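Local coordinates for protein probable N-glycosylase/DNA lyase (Thermotoga maritima, PDB 3N0U) that is probably an N-glycosylase/DNA lyase, a single-chain, all-helical protein of the helix-hairpin-helix clan, at residues F51-F56 and S144-N149; L82-L87 and K101-I106; I157-V162 and Y208-V213. All coordinates share one frame; numbering follows the deposited sequence.

Contact 1: F51-F56 and S144-N149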
loop_
_atom_site.group_PDB
_atom_site.type_symbol
_atom_site.label_atom_id
_atom_site.label_comp_id
_atom_site.label_asym_id
_atom_site.label_seq_id
_atom_site.Cartn_x
_atom_site.Cartn_y
_atom_site.Cartn_z
ATOM N N PHE A 51 3.545 -10.582 8.048
ATOM C CA PHE A 51 3.750 -11.322 6.812
ATOM C C PHE A 51 2.467 -11.404 5.981
ATOM O O PHE A 51 2.495 -11.342 4.747
ATOM C CB PHE A 51 4.258 -12.743 7.089
ATOM C CG PHE A 51 4.691 -13.445 5.847
ATOM C CD1 PHE A 51 3.838 -14.312 5.182
ATOM C CD2 PHE A 51 5.921 -13.160 5.288
ATOM C CE1 PHE A 51 4.245 -14.936 4.015
ATOM C CE2 PHE A 51 6.312 -13.754 4.121
ATOM C CZ PHE A 51 5.475 -14.638 3.481
ATOM N N CYS A 52 1.338 -11.549 6.649
ATOM C CA CYS A 52 0.083 -11.615 5.916
ATOM C C CYS A 52 -0.225 -10.266 5.261
ATOM O O CYS A 52 -0.761 -10.225 4.152
ATOM C CB CYS A 52 -1.051 -12.060 6.826
ATOM S SG CYS A 52 -0.913 -13.790 7.316
ATOM N N GLU A 53 0.137 -9.176 5.914
ATOM C CA GLU A 53 -0.038 -7.860 5.318
ATOM C C GLU A 53 0.926 -7.656 4.150
ATOM O O GLU A 53 0.574 -7.075 3.141
ATOM C CB GLU A 53 0.161 -6.759 6.348
ATOM C CG GLU A 53 -0.370 -5.399 5.888
ATOM C CD GLU A 53 -1.879 -5.410 5.709
ATOM O OE1 GLU A 53 -2.562 -6.335 6.219
ATOM O OE2 GLU A 53 -2.382 -4.528 5.007
ATOM N N LEU A 54 2.158 -8.125 4.288
ATOM C CA LEU A 54 3.082 -8.072 3.170
ATOM C C LEU A 54 2.511 -8.857 1.982
ATOM O O LEU A 54 2.600 -8.414 0.835
ATOM C CB LEU A 54 4.458 -8.626 3.581
ATOM C CG LEU A 54 5.514 -8.531 2.500
ATOM C CD1 LEU A 54 5.873 -7.061 2.210
ATOM C CD2 LEU A 54 6.742 -9.318 2.935
ATOM N N SER A 55 1.904 -10.007 2.262
ATOM C CA SER A 55 1.277 -10.821 1.210
ATOM C C SER A 55 0.090 -10.126 0.543
ATOM O O SER A 55 -0.075 -10.210 -0.688
ATOM C CB SER A 55 0.873 -12.188 1.756
ATOM O OG SER A 55 2.023 -12.855 2.282
ATOM N N PHE A 56 -0.696 -9.398 1.333
ATOM C CA PHE A 56 -1.778 -8.586 0.796
ATOM C C PHE A 56 -1.196 -7.616 -0.228
ATOM O O PHE A 56 -1.745 -7.425 -1.308
ATOM C CB PHE A 56 -2.503 -7.833 1.921
ATOM C CG PHE A 56 -3.413 -6.736 1.437
ATOM C CD1 PHE A 56 -4.706 -7.017 1.045
ATOM C CD2 PHE A 56 -2.980 -5.422 1.395
ATOM C CE1 PHE A 56 -5.544 -6.011 0.600
ATOM C CE2 PHE A 56 -3.816 -4.417 0.952
ATOM C CZ PHE A 56 -5.103 -4.717 0.547
ATOM N N SER A 144 5.929 0.853 -0.018
ATOM C CA SER A 144 5.286 1.987 0.640
ATOM C C SER A 144 3.940 1.606 1.220
ATOM O O SER A 144 3.600 1.994 2.328
ATOM C CB SER A 144 5.094 3.124 -0.351
ATOM O OG SER A 144 6.340 3.477 -0.937
ATOM N N HIS A 145 3.191 0.842 0.447
ATOM C CA HIS A 145 1.874 0.367 0.828
ATOM C C HIS A 145 1.923 -0.495 2.086
ATOM O O HIS A 145 1.154 -0.269 3.029
ATOM C CB HIS A 145 1.317 -0.431 -0.345
ATOM C CG HIS A 145 -0.126 -0.780 -0.228
ATOM N ND1 HIS A 145 -0.760 -1.569 -1.161
ATOM C CD2 HIS A 145 -1.070 -0.433 0.680
ATOM C CE1 HIS A 145 -2.032 -1.710 -0.828
ATOM N NE2 HIS A 145 -2.246 -1.030 0.286
ATOM N N PHE A 146 2.828 -1.476 2.093
ATOM C CA PHE A 146 3.008 -2.337 3.255
ATOM C C PHE A 146 3.329 -1.497 4.500
ATOM O O PHE A 146 2.702 -1.655 5.559
ATOM C CB PHE A 146 4.126 -3.362 3.001
ATOM C CG PHE A 146 4.574 -4.109 4.238
ATOM C CD1 PHE A 146 3.761 -5.050 4.824
ATOM C CD2 PHE A 146 5.796 -3.846 4.797
ATOM C CE1 PHE A 146 4.165 -5.721 5.948
ATOM C CE2 PHE A 146 6.201 -4.508 5.933
ATOM C CZ PHE A 146 5.377 -5.449 6.502
ATOM N N LEU A 147 4.314 -0.622 4.392
ATOM C CA LEU A 147 4.716 0.161 5.555
ATOM C C LEU A 147 3.569 1.041 6.066
ATOM O O LEU A 147 3.274 1.083 7.268
ATOM C CB LEU A 147 5.995 0.954 5.253
ATOM C CG LEU A 147 7.239 0.055 5.102
ATOM C CD1 LEU A 147 8.393 0.816 4.490
ATOM C CD2 LEU A 147 7.646 -0.549 6.450
ATOM N N ARG A 148 2.868 1.704 5.160
ATOM C CA ARG A 148 1.727 2.512 5.543
ATOM C C ARG A 148 0.684 1.672 6.285
ATOM O O ARG A 148 0.100 2.126 7.280
ATOM C CB ARG A 148 1.115 3.139 4.284
ATOM C CG ARG A 148 0.145 4.286 4.533
ATOM C CD ARG A 148 -1.251 3.845 5.017
ATOM N NE ARG A 148 -1.905 2.888 4.135
ATOM C CZ ARG A 148 -2.663 3.212 3.094
ATOM N NH1 ARG A 148 -2.842 4.472 2.759
ATOM N NH2 ARG A 148 -3.209 2.258 2.352
ATOM N N ASN A 149 0.444 0.449 5.786
ATOM C CA ASN A 149 -0.554 -0.429 6.370
ATOM C C ASN A 149 -0.147 -0.983 7.754
ATOM O O ASN A 149 -0.940 -1.646 8.417
ATOM C CB ASN A 149 -0.945 -1.562 5.419
ATOM C CG ASN A 149 -1.903 -1.106 4.330
ATOM O OD1 ASN A 149 -2.053 0.070 4.074
ATOM N ND2 ASN A 149 -2.540 -2.045 3.692
#
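Leu54 and Phe146 make the apolar half of a packing between helix 47-59 and helix 140-148, the latter probably the second helix of the helix-hairpin-helix motif, whose first would be helix 124-134; the turn between them carries the sodium ion, bound at Val132, Ala135 and Ile138. The axes of segments 51-56 and 144-148 come within 9.2 Å at 142°, nearer antiparallel than parallel. Leu54 CD1 rests over one face of the Phe146 ring, 4.0 Å from its centroid, a CH-pi contact displaced toward the rim, while Phe146 CD1 reaches Leu54 N at 3.5 Å. A flat ring suits this site, sliding in against the backbone.

The polar half pairs an amide with a carboxylate. Asn149 ND2 donates to Glu53 OE2 (2.8 Å, 157°), nearly along the C-O axis, helped by the bend of Glu53 at chi2. Arg148 NE and NH2 both hold Asn149 OD1 in the guanidinium plane, which fixes the amide so that ND2 faces the glutamate. Lys219, the last residue, adds a salt bridge to Glu53 OE1, and its terminal oxygen accepts from Asn149 ND2 and His145 NE2.

The Phe56 and His145 rings meet obliquely, Phe56 CE2 lying 3.7 Å from His145 CE1.

Contact 2: L82-L87 and K101-I106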
loop_
_atom_site.group_PDB
_atom_site.type_symbol
_atom_site.label_atom_id
_atom_site.label_comp_id
_atom_site.label_asym_id
_atom_site.label_seq_id
_atom_site.Cartn_x
_atom_site.Cartn_y
_atom_site.Cartn_z
ATOM N N LEU A 82 1.259 -22.715 3.679
ATOM C CA LEU A 82 0.857 -23.582 2.572
ATOM C C LEU A 82 1.981 -23.834 1.572
ATOM O O LEU A 82 2.758 -22.933 1.261
ATOM C CB LEU A 82 -0.324 -22.996 1.802
ATOM C CG LEU A 82 -1.679 -23.023 2.499
ATOM C CD1 LEU A 82 -2.684 -22.225 1.693
ATOM C CD2 LEU A 82 -2.195 -24.438 2.655
ATOM N N PRO A 83 2.048 -25.057 1.036
ATOM C CA PRO A 83 2.992 -25.265 -0.069
ATOM C C PRO A 83 2.590 -24.474 -1.289
ATOM O O PRO A 83 1.428 -24.122 -1.436
ATOM C CB PRO A 83 2.885 -26.768 -0.374
ATOM C CG PRO A 83 2.107 -27.347 0.705
ATOM C CD PRO A 83 1.277 -26.270 1.329
ATOM N N LEU A 84 3.552 -24.239 -2.168
ATOM C CA LEU A 84 3.332 -23.424 -3.356
ATOM C C LEU A 84 2.062 -23.811 -4.119
ATOM O O LEU A 84 1.245 -22.944 -4.447
ATOM C CB LEU A 84 4.552 -23.544 -4.270
ATOM C CG LEU A 84 4.448 -22.849 -5.609
ATOM C CD1 LEU A 84 4.191 -21.377 -5.405
ATOM C CD2 LEU A 84 5.741 -23.055 -6.399
ATOM N N GLU A 85 1.893 -25.101 -4.420
ATOM C CA GLU A 85 0.794 -25.516 -5.301
ATOM C C GLU A 85 -0.561 -25.248 -4.651
ATOM O O GLU A 85 -1.500 -24.784 -5.321
ATOM C CB GLU A 85 0.913 -26.997 -5.685
ATOM C CG GLU A 85 -0.238 -27.502 -6.581
ATOM C CD GLU A 85 -0.086 -28.968 -7.013
ATOM O OE1 GLU A 85 0.216 -29.833 -6.156
ATOM O OE2 GLU A 85 -0.282 -29.257 -8.218
ATOM N N GLU A 86 -0.667 -25.502 -3.349
ATOM C CA GLU A 86 -1.920 -25.266 -2.652
ATOM C C GLU A 86 -2.211 -23.770 -2.505
ATOM O O GLU A 86 -3.367 -23.346 -2.558
ATOM C CB GLU A 86 -1.910 -25.936 -1.272
ATOM C CG GLU A 86 -2.271 -27.437 -1.292
ATOM C CD GLU A 86 -1.152 -28.331 -1.807
ATOM O OE1 GLU A 86 0.008 -27.867 -1.880
ATOM O OE2 GLU A 86 -1.434 -29.510 -2.130
ATOM N N LEU A 87 -1.183 -22.974 -2.273
ATOM C CA LEU A 87 -1.371 -21.533 -2.206
ATOM C C LEU A 87 -1.820 -20.993 -3.561
ATOM O O LEU A 87 -2.737 -20.185 -3.642
ATOM C CB LEU A 87 -0.080 -20.854 -1.758
ATOM C CG LEU A 87 -0.143 -19.328 -1.655
ATOM C CD1 LEU A 87 -1.293 -18.922 -0.739
ATOM C CD2 LEU A 87 1.183 -18.786 -1.166
ATOM N N LYS A 101 2.412 -17.022 -10.101
ATOM C CA LYS A 101 3.533 -16.145 -9.839
ATOM C C LYS A 101 3.409 -15.467 -8.472
ATOM O O LYS A 101 4.395 -15.332 -7.749
ATOM C CB LYS A 101 3.670 -15.116 -10.973
ATOM C CG LYS A 101 5.027 -14.496 -11.061
ATOM C CD LYS A 101 6.094 -15.564 -11.406
ATOM C CE LYS A 101 7.164 -15.660 -10.348
ATOM N NZ LYS A 101 8.342 -16.422 -10.863
ATOM N N ARG A 102 2.220 -15.019 -8.097
ATOM C CA ARG A 102 2.058 -14.393 -6.784
ATOM C C ARG A 102 2.323 -15.399 -5.676
ATOM O O ARG A 102 2.926 -15.060 -4.657
ATOM C CB ARG A 102 0.664 -13.787 -6.614
ATOM C CG ARG A 102 0.324 -12.678 -7.605
ATOM C CD ARG A 102 1.187 -11.426 -7.457
ATOM N NE ARG A 102 0.897 -10.521 -8.570
ATOM C CZ ARG A 102 1.404 -10.639 -9.795
ATOM N NH1 ARG A 102 2.275 -11.610 -10.088
ATOM N NH2 ARG A 102 1.038 -9.787 -10.737
ATOM N N ALA A 103 1.879 -16.636 -5.859
ATOM C CA ALA A 103 2.153 -17.682 -4.867
ATOM C C ALA A 103 3.662 -17.860 -4.707
ATOM O O ALA A 103 4.156 -18.015 -3.590
ATOM C CB ALA A 103 1.508 -18.986 -5.265
ATOM N N GLU A 104 4.386 -17.842 -5.820
ATOM C CA GLU A 104 5.827 -18.032 -5.788
ATOM C C GLU A 104 6.512 -16.905 -5.031
ATOM O O GLU A 104 7.417 -17.151 -4.216
ATOM C CB GLU A 104 6.372 -18.148 -7.213
ATOM C CG GLU A 104 6.002 -19.471 -7.881
ATOM C CD GLU A 104 6.391 -19.583 -9.339
ATOM O OE1 GLU A 104 6.989 -18.640 -9.884
ATOM O OE2 GLU A 104 6.099 -20.644 -9.936
ATOM N N PHE A 105 6.075 -15.674 -5.282
ATOM C CA PHE A 105 6.596 -14.525 -4.550
ATOM C C PHE A 105 6.404 -14.688 -3.050
ATOM O O PHE A 105 7.332 -14.473 -2.272
ATOM C CB PHE A 105 5.902 -13.222 -4.964
ATOM C CG PHE A 105 6.177 -12.779 -6.369
ATOM C CD1 PHE A 105 7.291 -13.199 -7.063
ATOM C CD2 PHE A 105 5.290 -11.922 -6.994
ATOM C CE1 PHE A 105 7.514 -12.767 -8.363
ATOM C CE2 PHE A 105 5.512 -11.472 -8.272
ATOM C CZ PHE A 105 6.622 -11.900 -8.966
ATOM N N ILE A 106 5.194 -15.060 -2.649
ATOM C CA ILE A 106 4.850 -15.165 -1.228
ATOM C C ILE A 106 5.705 -16.258 -0.569
ATOM O O ILE A 106 6.272 -16.062 0.532
ATOM C CB ILE A 106 3.335 -15.392 -1.038
ATOM C CG1 ILE A 106 2.602 -14.109 -1.419
ATOM C CG2 ILE A 106 2.994 -15.776 0.398
ATOM C CD1 ILE A 106 1.117 -14.303 -1.700
#
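Leu84 and Leu87, one turn apart near the start of helix 84-93, project as two bumps against Ala103, Glu104 and Ile106 of helix 99-109, plain packing of consecutive helices in the all-helical fold. The small Ala103 fills the shallow hollow between them: its CB touches Leu84 CD1 at 3.6 Å and Leu87 CG at 4.0 Å. A single methyl suits this place because it lets the backbones come close, the CA atoms of Leu87 and Ala103 being 5.9 Å apart.

Leu84 has its CG anti to the backbone N (chi1 175°), which carries its branched end across to the partner helix. There CD1 nestles beside the Ala103 methyl and lies 3.6 Å from Glu104 N, while Glu104 CG meets both leucine methyls. Leu87 adopts the same first torsion and sends CD2 into the next hollow along, between Ala103 O and Ile106 CG2, 3.8 Å from the latter. The two side chains cross there at about a right angle; Ile106, branched at CB, offers both CB and CG2 to the leucine methyl. Phe79 packs on both Leu87 and Ile106, Ile106 also meets Phe51 and Ser55 of helix 47-59, and Ala88 and Leu91 extend the surface against Ala103.

The aliphatic stem of Glu104 borders the apolar patch, while its extended chain carries the carboxylate to Lys101 NZ, which forms a salt bridge with Glu104 OE1 at 2.8 Å; Gln100 NE2 pairs with OE2.

No hydrogen bond links the two segments. Their association therefore rests on van der Waals contact and the burial of apolar carbon, so the fit of methyls into hollows, not polar pairing, sets how these segments sit together.

Contact 3: I157-V162 and Y208-V213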
loop_
_atom_site.group_PDB
_atom_site.type_symbol
_atom_site.label_atom_id
_atom_site.label_comp_id
_atom_site.label_asym_id
_atom_site.label_seq_id
_atom_site.Cartn_x
_atom_site.Cartn_y
_atom_site.Cartn_z
ATOM N N ILE A 157 1.976 6.280 -1.535
ATOM C CA ILE A 157 1.745 5.083 -2.332
ATOM C C ILE A 157 1.355 5.540 -3.733
ATOM O O ILE A 157 0.198 5.871 -4.004
ATOM C CB ILE A 157 0.632 4.205 -1.723
ATOM C CG1 ILE A 157 0.952 3.889 -0.259
ATOM C CG2 ILE A 157 0.484 2.934 -2.513
ATOM C CD1 ILE A 157 -0.280 3.382 0.522
ATOM N N LEU A 158 2.329 5.533 -4.631
ATOM C CA LEU A 158 2.137 6.088 -5.961
ATOM C C LEU A 158 1.627 5.034 -6.930
ATOM O O LEU A 158 2.362 4.539 -7.786
ATOM C CB LEU A 158 3.444 6.725 -6.456
ATOM C CG LEU A 158 3.975 7.841 -5.550
ATOM C CD1 LEU A 158 5.340 8.367 -6.034
ATOM C CD2 LEU A 158 2.958 9.004 -5.442
ATOM N N ASP A 159 0.347 4.709 -6.794
ATOM C CA ASP A 159 -0.270 3.763 -7.693
ATOM C C ASP A 159 -0.902 4.494 -8.861
ATOM O O ASP A 159 -0.802 5.708 -8.966
ATOM C CB ASP A 159 -1.275 2.877 -6.966
ATOM C CG ASP A 159 -2.441 3.638 -6.405
ATOM O OD1 ASP A 159 -3.179 3.046 -5.590
ATOM O OD2 ASP A 159 -2.632 4.810 -6.766
ATOM N N LYS A 160 -1.522 3.751 -9.764
ATOM C CA LYS A 160 -1.985 4.356 -10.992
ATOM C C LYS A 160 -3.040 5.428 -10.727
ATOM O O LYS A 160 -3.041 6.450 -11.394
ATOM C CB LYS A 160 -2.488 3.295 -11.974
ATOM C CG LYS A 160 -1.348 2.598 -12.700
ATOM C CD LYS A 160 -1.814 1.918 -13.980
ATOM C CE LYS A 160 -0.646 1.266 -14.713
ATOM N NZ LYS A 160 -1.030 0.759 -16.058
ATOM N N HIS A 161 -3.904 5.212 -9.738
ATOM C CA HIS A 161 -4.973 6.170 -9.438
ATOM C C HIS A 161 -4.379 7.479 -8.953
ATOM O O HIS A 161 -4.787 8.555 -9.374
ATOM C CB HIS A 161 -5.924 5.636 -8.361
ATOM C CG HIS A 161 -6.700 6.714 -7.655
ATOM N ND1 HIS A 161 -7.579 7.551 -8.309
ATOM C CD2 HIS A 161 -6.719 7.092 -6.355
ATOM C CE1 HIS A 161 -8.108 8.398 -7.443
ATOM N NE2 HIS A 161 -7.604 8.141 -6.249
ATOM N N VAL A 162 -3.412 7.383 -8.050
ATOM C CA VAL A 162 -2.797 8.581 -7.503
ATOM C C VAL A 162 -2.001 9.297 -8.598
ATOM O O VAL A 162 -2.051 10.517 -8.698
ATOM C CB VAL A 162 -1.925 8.237 -6.302
ATOM C CG1 VAL A 162 -1.108 9.433 -5.855
ATOM C CG2 VAL A 162 -2.813 7.746 -5.165
ATOM N N TYR A 208 -7.606 9.821 1.868
ATOM C CA TYR A 208 -8.509 10.865 1.401
ATOM C C TYR A 208 -8.549 10.869 -0.135
ATOM O O TYR A 208 -9.618 11.006 -0.722
ATOM C CB TYR A 208 -8.104 12.235 1.964
ATOM C CG TYR A 208 -8.414 12.399 3.431
ATOM C CD1 TYR A 208 -9.687 12.723 3.861
ATOM C CD2 TYR A 208 -7.422 12.255 4.392
ATOM C CE1 TYR A 208 -9.969 12.884 5.209
ATOM C CE2 TYR A 208 -7.698 12.403 5.738
ATOM C CZ TYR A 208 -8.974 12.731 6.132
ATOM O OH TYR A 208 -9.284 12.874 7.452
ATOM N N LEU A 209 -7.395 10.723 -0.780
ATOM C CA LEU A 209 -7.330 10.689 -2.245
ATOM C C LEU A 209 -8.178 9.545 -2.790
ATOM O O LEU A 209 -8.890 9.683 -3.791
ATOM C CB LEU A 209 -5.890 10.530 -2.719
ATOM C CG LEU A 209 -4.975 11.745 -2.543
ATOM C CD1 LEU A 209 -3.569 11.384 -2.985
ATOM C CD2 LEU A 209 -5.475 12.948 -3.323
ATOM N N TRP A 210 -8.110 8.392 -2.139
ATOM C CA TRP A 210 -8.876 7.250 -2.639
ATOM C C TRP A 210 -10.373 7.369 -2.393
ATOM O O TRP A 210 -11.170 6.808 -3.148
ATOM C CB TRP A 210 -8.341 5.935 -2.073
ATOM C CG TRP A 210 -7.348 5.295 -2.983
ATOM C CD1 TRP A 210 -5.991 5.335 -2.892
ATOM C CD2 TRP A 210 -7.652 4.531 -4.145
ATOM N NE1 TRP A 210 -5.428 4.632 -3.927
ATOM C CE2 TRP A 210 -6.432 4.122 -4.708
ATOM C CE3 TRP A 210 -8.846 4.143 -4.759
ATOM C CZ2 TRP A 210 -6.368 3.351 -5.862
ATOM C CZ3 TRP A 210 -8.784 3.369 -5.902
ATOM C CH2 TRP A 210 -7.553 2.984 -6.444
ATOM N N TYR A 211 -10.761 8.116 -1.364
ATOM C CA TYR A 211 -12.174 8.362 -1.084
ATOM C C TYR A 211 -12.853 9.046 -2.273
ATOM O O TYR A 211 -14.024 8.832 -2.537
ATOM C CB TYR A 211 -12.343 9.187 0.203
ATOM C CG TYR A 211 -13.781 9.398 0.591
ATOM C CD1 TYR A 211 -14.436 8.472 1.368
ATOM C CD2 TYR A 211 -14.509 10.492 0.120
ATOM C CE1 TYR A 211 -15.765 8.638 1.709
ATOM C CE2 TYR A 211 -15.819 10.665 0.464
ATOM C CZ TYR A 211 -16.455 9.722 1.240
ATOM O OH TYR A 211 -17.777 9.863 1.573
ATOM N N LEU A 212 -12.094 9.831 -3.011
ATOM C CA LEU A 212 -12.659 10.570 -4.146
ATOM C C LEU A 212 -13.323 9.688 -5.193
ATOM O O LEU A 212 -14.243 10.131 -5.862
ATOM C CB LEU A 212 -11.582 11.406 -4.838
ATOM C CG LEU A 212 -10.923 12.499 -4.010
ATOM C CD1 LEU A 212 -9.835 13.196 -4.867
ATOM C CD2 LEU A 212 -11.937 13.482 -3.530
ATOM N N VAL A 213 -12.846 8.455 -5.354
ATOM C CA VAL A 213 -13.294 7.601 -6.446
ATOM C C VAL A 213 -14.749 7.160 -6.260
ATOM O O VAL A 213 -15.645 7.468 -7.086
ATOM C CB VAL A 213 -12.398 6.338 -6.533
ATOM C CG1 VAL A 213 -12.859 5.414 -7.649
ATOM C CG2 VAL A 213 -10.943 6.735 -6.729
HETATM O O HOH W 1 -2.537 4.715 -3.248
#
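Asp159 and His161 are swung toward Trp210 by contrasting first torsions: Asp159 CG sits between the backbone N and the carbonyl carbon (chi1 64°), whereas His161 CG is anti to its N (chi1 159°). Asp159 is the N-cap of helix 160-168, and OD2 accepts from Val162 N at 3.0 Å, a capping bond. Aspartate suits the position because its short chain can cap with one oxygen and turn the other toward Trp210. OD1 thus lies at the edge of the indole, where Trp210 NE1 gives it a weak hydrogen bond of 3.2 Å. The single N-H is shared with a water 3.0 Å from Trp210 NE1, near Ile157 O, consistent with that weakness.

His161 sets CD2 above the indole face in an edge-to-face pair, the centroids of its ring and the Trp210 six-membered ring 4.3 Å apart. His161 NE2 donates to Leu209 O at 3.2 Å from well above the carbonyl plane, while that oxygen stays close to the imidazole plane. Thus helix 202-214 holds the first turn of helix 160-168 through backbone and side chains. Against one imidazole face lies Val213 CG2, 3.7 Å from the ring centroid of His161.

From the N terminus, the chain passes through helix 13-44 into helix 47-59, where contact 1 opens; it closes at 144-149, after 87 intervening residues. Contact 2 is nested inside that loop and closes a much shorter one of 13 residues, joining helices 84-93 and 99-109. The two touch where Phe51 CZ meets Ile106 O at 3.4 Å. Contact 3 follows in series, closing a loop of 45 residues between the start of helix 160-168 and helix 202-214 near the C terminus. Ile157 connects it to contact 1, its CD1 lying 3.5 Å from Arg148 CZ. Contacts 2 and 3 lie on opposite sides of the chain's centre, their own centres about 29 Å apart.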